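Local coordinates for putative host cell surface-exposed lipoprotein (Streptococcus phage TP-J34, PDB 4EQQ) that probably protects the lysogenic host from superinfection by other phages, acting from the cell surface with the phage tape measure protein as its target, at residues Lys21-Tyr25 with Gln39-Asp44; His30-Glu35 with Phe91-Thr95; Ile84-Leu88 with Ala99-Val103. All blocks are in the same frame, centred on the assembly; numbering follows the deposited sequence.

Interaction 1 of 3, residues Lys21-Tyr25 with Gln39-Asp44; sequences KAKQY and QLVSFD
Within the helix-turn-helix fold, Tyr25 of helix 13-28 reaches across to Gln39 of helix 33-42 and to Asp44 in the turn that follows. The tyrosine hydroxyl serves as both donor and acceptor: Tyr25 OH donates to the syn lone pair of Asp44 OD2 at 2.6 Å, and accepts a nearly straight bond from Gln39 NE2 at 3.0 Å (169°). That donor sends its N-H out in the plane of its amide. With Gln39 CG opposite the main-chain nitrogen (chi1 179°), this carbon lies over one face of the Tyr25 ring, 3.7 Å from the centroid, as a CH-pi contact; the bend at chi2 then turns the amide so that NE2 meets the hydroxyl. The carboxylate instead comes in at the ring edge, its plane steeply turned from the ring. Leu40 CD2 also lies at this edge, 4.0 Å from Tyr25 CE2, a branched apolar group between the two helices. Lys21 curls at chi2 and chi3 over Asp44, and a water joins them, accepting from Lys21 NZ (2.7 Å) and donating to Asp44 OD1 (2.8 Å). Beyond the pair, Leu40 rests on Ser51 and Ala54 of helix 48-57, while Gln39 and Phe43 pack on Asp75 of the second subunit.

Interaction 2 of 3, residues His30-Glu35 with Phe91-Thr95; sequences HMSKEE and FDKFT
A capping box formed by Ser32 and Glu35 starts helix 33-42, and the loop after helix 81-91 docks on it through Asp92 and Phe94. Within the box, Glu35 N donates to Ser32 OG at 3.2 Å, and Ser32 N returns a bond to the anti lone pair of Glu35 OE1 at 3.1 Å. Serine suits the N-cap because its short hydroxyl can accept from the helix and still donate: Ser32 OG donates a hydrogen bond to Asp92 O at 2.6 Å, somewhat tilted from the carbonyl plane. A chi1 of 71° turns OG to where it meets both partners. Ser32 CB makes a CH-pi contact, 3.5 Å above the centroid of the Phe94 ring and almost exactly on its normal (7°), while His30 O lies at the ring edge. Farther out, a water accepts from Glu34 N and donates to Lys93 O (2.7 Å), so the loop is also tied to the helix start by solvent. The extended Glu35 chain carries OE2 to within 2.6 Å of Asp92 OD1, the two carboxylates steeply turned to each other. At this distance one of the two buried acids probably carries a proton and donates it to the other. The Lys69 salt bridge to Asp92 OD1 would partly balance the negative charge, and a hydrogen bond with the Tyr73 hydroxyl gives Asp92 OD2 a polar partner.

Interaction 3 of 3, residues Ile84-Leu88 with Ala99-Val103; sequences IRDQL and ADYAV
Arg85 arches over Val103 to reach Asp100, where helices 81-91 and 96-104 pack as a roughly antiparallel pair in the helix-turn-helix fold, their local axes 9.1 Å apart at 147°. Its CG points away from the main-chain nitrogen (chi1 -168°), and a bend at chi3 swings the guanidinium over the neighbouring helix. Val103 CG2 lies beneath one face of that flat group, toward its rim and 3.3 Å from Arg85 NH1, and the two side chains meet at about a right angle. Asp100 takes the edge: Arg85 NH1 donates in its own plane to Asp100 OD1 at 3.1 Å, completing a salt bridge, but it meets the carboxylate from above rather than along its plane. Arginine suits this border because its aliphatic stem can lie against the core while its charged end lies at the edge of the helix pair; Asp82 holds the other terminal nitrogen, NH2. Further inside, alanines on helix 96-104 leave room for Leu88. Leu88 CB rests on Ala99 CB at 3.8 Å, and its CD1 reaches the methyl of Ala102. Ile84 and Val103 run alongside each other, pointing opposite ways, with Ile84 CG2 on Val103 CG1 at 3.8 Å. Ile84 and Ala102 both continue onto Ala70 of helix 62-77. Beside the salt bridge, one water accepts from Arg85 NH1 (2.9 Å) and donates to Asp100 O (2.7 Å).

Interactions 1 and 3 lie on opposite sides of the chain's centre, their centres about 23 Å apart, each within a different one of the two lipoprotein repeats of the sequence. Interaction 2 sits between them, with centres about 13 Å from interaction 1 and about 11 Å from interaction 3, and joins the two halves. Along the chain, interaction 1 closes before interaction 3 opens, whereas interaction 2 crosses both. It shares helix 33-42 with interaction 1, touching it where Met31 packs on Tyr25 and Gln39, and meets interaction 3 through probable backbone hydrogen bonds from Phe94 to Leu88 and from Asp92 to Gln87. The three contacts thus run in a continuous series through this ectodomain.

Interaction 1 of 3, residues Lys21-Tyr25 with Gln39-Asp44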
loop_
_atom_site.group_PDB
_atom_site.type_symbol
_atom_site.label_atom_id
_atom_site.label_comp_id
_atom_site.label_asym_id
_atom_site.label_seq_id
_atom_site.Cartn_x
_atom_site.Cartn_y
_atom_site.Cartn_z
ATOM N N LYS A 21 -11.785 8.040 8.699
ATOM C CA LYS A 21 -10.504 8.073 8.002
ATOM C C LYS A 21 -9.816 6.683 8.044
ATOM O O LYS A 21 -9.318 6.226 7.022
ATOM C CB LYS A 21 -9.608 9.175 8.601
ATOM C CG LYS A 21 -8.292 9.428 7.869
ATOM C CD LYS A 21 -8.430 9.701 6.344
ATOM C CE LYS A 21 -9.026 11.048 6.013
ATOM N NZ LYS A 21 -8.858 11.387 4.575
ATOM N N ALA A 22 -9.848 5.996 9.210
ATOM C CA ALA A 22 -9.264 4.658 9.378
ATOM C C ALA A 22 -9.903 3.656 8.392
ATOM O O ALA A 22 -9.186 2.877 7.760
ATOM C CB ALA A 22 -9.441 4.177 10.814
ATOM N N LYS A 23 -11.249 3.709 8.245
ATOM C CA LYS A 23 -12.014 2.866 7.317
ATOM C C LYS A 23 -11.587 3.108 5.868
ATOM O O LYS A 23 -11.501 2.171 5.094
ATOM C CB LYS A 23 -13.509 3.145 7.454
ATOM C CG LYS A 23 -14.126 2.561 8.697
ATOM C CD LYS A 23 -15.591 2.991 8.848
ATOM C CE LYS A 23 -16.240 2.361 10.061
ATOM N NZ LYS A 23 -16.490 0.920 9.841
ATOM N N GLN A 24 -11.341 4.371 5.509
ATOM C CA GLN A 24 -10.875 4.781 4.175
ATOM C C GLN A 24 -9.499 4.159 3.894
ATOM O O GLN A 24 -9.312 3.507 2.869
ATOM C CB GLN A 24 -10.774 6.307 4.152
ATOM C CG GLN A 24 -11.070 6.964 2.847
ATOM C CD GLN A 24 -11.313 8.433 3.104
ATOM O OE1 GLN A 24 -12.372 8.843 3.598
ATOM N NE2 GLN A 24 -10.304 9.249 2.867
ATOM N N TYR A 25 -8.558 4.302 4.835
ATOM C CA TYR A 25 -7.224 3.716 4.706
ATOM C C TYR A 25 -7.261 2.205 4.567
ATOM O O TYR A 25 -6.592 1.674 3.685
ATOM C CB TYR A 25 -6.333 4.090 5.897
ATOM C CG TYR A 25 -5.817 5.501 5.854
ATOM C CD1 TYR A 25 -5.117 5.977 4.746
ATOM C CD2 TYR A 25 -5.942 6.341 6.957
ATOM C CE1 TYR A 25 -4.617 7.277 4.710
ATOM C CE2 TYR A 25 -5.403 7.624 6.951
ATOM C CZ TYR A 25 -4.751 8.092 5.822
ATOM O OH TYR A 25 -4.229 9.351 5.818
ATOM N N GLN A 39 -0.024 6.244 10.801
ATOM C CA GLN A 39 -0.573 7.059 9.711
ATOM C C GLN A 39 -1.518 8.169 10.228
ATOM O O GLN A 39 -1.383 9.327 9.819
ATOM C CB GLN A 39 -1.319 6.169 8.704
ATOM C CG GLN A 39 -1.956 6.941 7.540
ATOM C CD GLN A 39 -0.959 7.444 6.515
ATOM O OE1 GLN A 39 0.154 6.943 6.397
ATOM N NE2 GLN A 39 -1.352 8.433 5.722
ATOM N N LEU A 40 -2.483 7.805 11.104
ATOM C CA LEU A 40 -3.462 8.759 11.643
ATOM C C LEU A 40 -2.816 9.909 12.415
ATOM O O LEU A 40 -3.303 11.038 12.360
ATOM C CB LEU A 40 -4.543 8.060 12.488
ATOM C CG LEU A 40 -5.481 7.097 11.736
ATOM C CD1 LEU A 40 -6.226 6.194 12.717
ATOM C CD2 LEU A 40 -6.491 7.850 10.809
ATOM N N VAL A 41 -1.730 9.620 13.128
ATOM C CA VAL A 41 -0.987 10.634 13.889
ATOM C C VAL A 41 -0.052 11.430 12.948
ATOM O O VAL A 41 -0.120 12.647 12.906
ATOM C CB VAL A 41 -0.205 9.997 15.077
ATOM C CG1 VAL A 41 0.741 11.006 15.739
ATOM C CG2 VAL A 41 -1.157 9.411 16.114
ATOM N N SER A 42 0.807 10.731 12.202
ATOM C CA SER A 42 1.834 11.333 11.355
ATOM C C SER A 42 1.300 12.120 10.151
ATOM O O SER A 42 1.813 13.200 9.853
ATOM C CB SER A 42 2.847 10.272 10.928
ATOM O OG SER A 42 3.963 10.844 10.275
ATOM N N PHE A 43 0.304 11.589 9.451
ATOM C CA PHE A 43 -0.240 12.291 8.289
ATOM C C PHE A 43 -1.448 13.165 8.613
ATOM O O PHE A 43 -1.453 14.348 8.282
ATOM C CB PHE A 43 -0.569 11.318 7.146
ATOM C CG PHE A 43 -1.020 12.014 5.872
ATOM C CD1 PHE A 43 -0.095 12.583 5.007
ATOM C CD2 PHE A 43 -2.371 12.145 5.572
ATOM C CE1 PHE A 43 -0.516 13.260 3.854
ATOM C CE2 PHE A 43 -2.790 12.819 4.421
ATOM C CZ PHE A 43 -1.859 13.359 3.562
ATOM N N ASP A 44 -2.495 12.570 9.198
ATOM C CA ASP A 44 -3.756 13.260 9.469
ATOM C C ASP A 44 -3.712 14.158 10.690
ATOM O O ASP A 44 -4.620 14.963 10.882
ATOM C CB ASP A 44 -4.900 12.252 9.559
ATOM C CG ASP A 44 -5.044 11.450 8.291
ATOM O OD1 ASP A 44 -5.697 11.943 7.356
ATOM O OD2 ASP A 44 -4.383 10.403 8.181
HETATM O O HOH W 1 -6.119 11.509 4.609
#

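Interaction 2 of 3, residues His30-Glu35 with Phe91-Thr95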
loop_
_atom_site.group_PDB
_atom_site.type_symbol
_atom_site.label_atom_id
_atom_site.label_comp_id
_atom_site.label_asym_id
_atom_site.label_seq_id
_atom_site.Cartn_x
_atom_site.Cartn_y
_atom_site.Cartn_z
ATOM N N HIS A 30 -3.514 -1.527 2.339
ATOM C CA HIS A 30 -3.743 -2.594 3.324
ATOM C C HIS A 30 -2.797 -2.613 4.547
ATOM O O HIS A 30 -1.892 -3.432 4.639
ATOM C CB HIS A 30 -3.903 -3.917 2.596
ATOM C CG HIS A 30 -4.943 -3.808 1.520
ATOM N ND1 HIS A 30 -4.596 -3.808 0.188
ATOM C CD2 HIS A 30 -6.283 -3.646 1.628
ATOM C CE1 HIS A 30 -5.734 -3.695 -0.477
ATOM N NE2 HIS A 30 -6.773 -3.580 0.353
ATOM N N MET A 31 -3.084 -1.741 5.514
ATOM C CA MET A 31 -2.265 -1.496 6.700
ATOM C C MET A 31 -2.503 -2.412 7.857
ATOM O O MET A 31 -3.638 -2.825 8.129
ATOM C CB MET A 31 -2.468 -0.057 7.199
ATOM C CG MET A 31 -2.117 0.994 6.174
ATOM S SD MET A 31 -2.446 2.627 6.853
ATOM C CE MET A 31 -2.290 3.619 5.374
ATOM N N SER A 32 -1.429 -2.635 8.620
ATOM C CA SER A 32 -1.507 -3.358 9.877
ATOM C C SER A 32 -2.039 -2.336 10.861
ATOM O O SER A 32 -2.085 -1.137 10.536
ATOM C CB SER A 32 -0.118 -3.844 10.295
ATOM O OG SER A 32 0.718 -2.784 10.718
ATOM N N LYS A 33 -2.464 -2.790 12.043
ATOM C CA LYS A 33 -2.949 -1.895 13.088
ATOM C C LYS A 33 -1.897 -0.837 13.416
ATOM O O LYS A 33 -2.245 0.330 13.590
ATOM C CB LYS A 33 -3.292 -2.699 14.351
ATOM C CG LYS A 33 -4.009 -1.888 15.430
ATOM C CD LYS A 33 -4.219 -2.676 16.727
ATOM C CE LYS A 33 -5.218 -3.805 16.610
ATOM N NZ LYS A 33 -5.369 -4.532 17.902
ATOM N N GLU A 34 -0.610 -1.249 13.528
ATOM C CA GLU A 34 0.475 -0.324 13.881
ATOM C C GLU A 34 0.771 0.705 12.776
ATOM O O GLU A 34 1.017 1.874 13.067
ATOM C CB GLU A 34 1.740 -1.078 14.346
ATOM C CG GLU A 34 1.527 -1.905 15.612
ATOM C CD GLU A 34 0.788 -1.238 16.758
ATOM O OE1 GLU A 34 1.098 -0.069 17.069
ATOM O OE2 GLU A 34 -0.119 -1.880 17.336
ATOM N N GLU A 35 0.687 0.274 11.512
ATOM C CA GLU A 35 0.872 1.176 10.369
ATOM C C GLU A 35 -0.218 2.253 10.345
ATOM O O GLU A 35 0.074 3.443 10.183
ATOM C CB GLU A 35 0.869 0.388 9.066
ATOM C CG GLU A 35 2.225 -0.231 8.796
ATOM C CD GLU A 35 2.274 -1.159 7.604
ATOM O OE1 GLU A 35 1.246 -1.812 7.296
ATOM O OE2 GLU A 35 3.369 -1.282 7.012
ATOM N N PHE A 91 8.549 -6.054 8.959
ATOM C CA PHE A 91 8.462 -4.742 8.350
ATOM C C PHE A 91 7.099 -4.060 8.542
ATOM O O PHE A 91 7.067 -2.952 9.076
ATOM C CB PHE A 91 8.872 -4.830 6.872
ATOM C CG PHE A 91 9.033 -3.506 6.173
ATOM C CD1 PHE A 91 10.225 -2.798 6.262
ATOM C CD2 PHE A 91 8.006 -2.978 5.406
ATOM C CE1 PHE A 91 10.372 -1.567 5.626
ATOM C CE2 PHE A 91 8.165 -1.763 4.742
ATOM C CZ PHE A 91 9.351 -1.068 4.856
ATOM N N ASP A 92 5.982 -4.699 8.102
ATOM C CA ASP A 92 4.634 -4.098 8.226
ATOM C C ASP A 92 4.067 -4.099 9.645
ATOM O O ASP A 92 3.125 -3.359 9.933
ATOM C CB ASP A 92 3.631 -4.719 7.245
ATOM C CG ASP A 92 3.993 -4.434 5.810
ATOM O OD1 ASP A 92 4.001 -3.234 5.423
ATOM O OD2 ASP A 92 4.348 -5.388 5.097
ATOM N N LYS A 93 4.625 -4.934 10.521
ATOM C CA LYS A 93 4.189 -5.039 11.917
ATOM C C LYS A 93 2.791 -5.611 12.136
ATOM O O LYS A 93 2.144 -5.306 13.134
ATOM C CB LYS A 93 4.490 -3.772 12.746
ATOM C CG LYS A 93 6.001 -3.473 12.833
ATOM C CD LYS A 93 6.294 -2.165 13.545
ATOM C CE LYS A 93 5.643 -0.987 12.861
ATOM N NZ LYS A 93 6.118 0.300 13.413
ATOM N N PHE A 94 2.360 -6.514 11.223
ATOM C CA PHE A 94 1.188 -7.344 11.439
ATOM C C PHE A 94 1.613 -8.312 12.537
ATOM O O PHE A 94 2.813 -8.594 12.679
ATOM C CB PHE A 94 0.863 -8.164 10.180
ATOM C CG PHE A 94 0.118 -7.358 9.145
ATOM C CD1 PHE A 94 -1.240 -7.086 9.296
ATOM C CD2 PHE A 94 0.781 -6.833 8.041
ATOM C CE1 PHE A 94 -1.931 -6.338 8.342
ATOM C CE2 PHE A 94 0.094 -6.055 7.095
ATOM C CZ PHE A 94 -1.257 -5.813 7.254
ATOM N N THR A 95 0.656 -8.864 13.290
ATOM C CA THR A 95 0.992 -9.872 14.306
ATOM C C THR A 95 1.378 -11.151 13.546
ATOM O O THR A 95 1.037 -11.286 12.361
ATOM C CB THR A 95 -0.239 -10.149 15.200
ATOM O OG1 THR A 95 -1.212 -10.838 14.413
ATOM C CG2 THR A 95 -0.849 -8.861 15.783
HETATM O O HOH W 2 -0.230 -4.456 13.953
HETATM O O HOH W 3 4.233 2.058 12.522
#

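Interaction 3 of 3, residues Ile84-Leu88 with Ala99-Val103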
loop_
_atom_site.group_PDB
_atom_site.type_symbol
_atom_site.label_atom_id
_atom_site.label_comp_id
_atom_site.label_asym_id
_atom_site.label_seq_id
_atom_site.Cartn_x
_atom_site.Cartn_y
_atom_site.Cartn_z
ATOM N N ILE A 84 7.184 -13.396 2.367
ATOM C CA ILE A 84 6.013 -12.542 2.623
ATOM C C ILE A 84 5.655 -12.557 4.102
ATOM O O ILE A 84 5.404 -11.500 4.669
ATOM C CB ILE A 84 4.808 -12.915 1.726
ATOM C CG1 ILE A 84 5.107 -12.560 0.250
ATOM C CG2 ILE A 84 3.508 -12.213 2.213
ATOM C CD1 ILE A 84 4.181 -13.257 -0.795
ATOM N N ARG A 85 5.636 -13.750 4.728
ATOM C CA ARG A 85 5.339 -13.895 6.155
ATOM C C ARG A 85 6.276 -13.010 6.982
ATOM O O ARG A 85 5.803 -12.275 7.849
ATOM C CB ARG A 85 5.497 -15.364 6.585
ATOM C CG ARG A 85 4.925 -15.665 7.983
ATOM C CD ARG A 85 5.523 -16.927 8.601
ATOM N NE ARG A 85 5.607 -18.014 7.629
ATOM C CZ ARG A 85 4.647 -18.903 7.400
ATOM N NH1 ARG A 85 3.519 -18.866 8.098
ATOM N NH2 ARG A 85 4.806 -19.832 6.470
ATOM N N ASP A 86 7.600 -13.056 6.699
ATOM C CA ASP A 86 8.585 -12.238 7.434
ATOM C C ASP A 86 8.408 -10.755 7.199
ATOM O O ASP A 86 8.519 -9.973 8.140
ATOM C CB ASP A 86 10.028 -12.657 7.117
ATOM C CG ASP A 86 10.358 -14.081 7.516
ATOM O OD1 ASP A 86 9.594 -14.667 8.321
ATOM O OD2 ASP A 86 11.387 -14.607 7.034
ATOM N N GLN A 87 8.134 -10.365 5.945
ATOM C CA GLN A 87 7.912 -8.962 5.592
ATOM C C GLN A 87 6.707 -8.420 6.356
ATOM O O GLN A 87 6.789 -7.341 6.937
ATOM C CB GLN A 87 7.700 -8.806 4.071
ATOM C CG GLN A 87 7.774 -7.343 3.588
ATOM C CD GLN A 87 9.185 -6.779 3.643
ATOM O OE1 GLN A 87 10.182 -7.501 3.708
ATOM N NE2 GLN A 87 9.310 -5.486 3.590
ATOM N N LEU A 88 5.589 -9.168 6.361
ATOM C CA LEU A 88 4.370 -8.726 7.064
ATOM C C LEU A 88 4.616 -8.476 8.556
ATOM O O LEU A 88 4.130 -7.485 9.107
ATOM C CB LEU A 88 3.248 -9.761 6.889
ATOM C CG LEU A 88 2.691 -9.965 5.467
ATOM C CD1 LEU A 88 1.778 -11.199 5.449
ATOM C CD2 LEU A 88 1.966 -8.678 4.922
ATOM N N ALA A 99 -0.116 -12.668 9.829
ATOM C CA ALA A 99 0.803 -13.023 8.748
ATOM C C ALA A 99 0.675 -14.513 8.401
ATOM O O ALA A 99 0.664 -14.849 7.218
ATOM C CB ALA A 99 2.237 -12.682 9.139
ATOM N N ASP A 100 0.514 -15.393 9.419
ATOM C CA ASP A 100 0.348 -16.833 9.183
ATOM C C ASP A 100 -0.934 -17.089 8.410
ATOM O O ASP A 100 -0.912 -17.841 7.436
ATOM C CB ASP A 100 0.356 -17.633 10.506
ATOM C CG ASP A 100 1.685 -17.646 11.248
ATOM O OD1 ASP A 100 2.729 -17.326 10.620
ATOM O OD2 ASP A 100 1.677 -17.929 12.465
ATOM N N TYR A 101 -2.041 -16.424 8.818
ATOM C CA TYR A 101 -3.326 -16.531 8.125
ATOM C C TYR A 101 -3.188 -16.037 6.668
ATOM O O TYR A 101 -3.685 -16.687 5.739
ATOM C CB TYR A 101 -4.413 -15.728 8.869
ATOM C CG TYR A 101 -5.672 -15.535 8.054
ATOM C CD1 TYR A 101 -6.641 -16.533 7.982
ATOM C CD2 TYR A 101 -5.876 -14.369 7.319
ATOM C CE1 TYR A 101 -7.777 -16.384 7.181
ATOM C CE2 TYR A 101 -7.017 -14.202 6.529
ATOM C CZ TYR A 101 -7.966 -15.209 6.469
ATOM O OH TYR A 101 -9.086 -15.039 5.697
ATOM N N ALA A 102 -2.507 -14.891 6.473
ATOM C CA ALA A 102 -2.331 -14.323 5.132
ATOM C C ALA A 102 -1.641 -15.320 4.189
ATOM O O ALA A 102 -2.147 -15.582 3.092
ATOM C CB ALA A 102 -1.511 -13.030 5.210
ATOM N N VAL A 103 -0.477 -15.855 4.613
ATOM C CA VAL A 103 0.319 -16.750 3.771
ATOM C C VAL A 103 -0.324 -18.116 3.511
ATOM O O VAL A 103 -0.145 -18.680 2.431
ATOM C CB VAL A 103 1.839 -16.788 4.102
ATOM C CG1 VAL A 103 2.445 -15.382 4.070
ATOM C CG2 VAL A 103 2.101 -17.441 5.441
HETATM O O HOH W 4 0.858 -19.878 7.365
#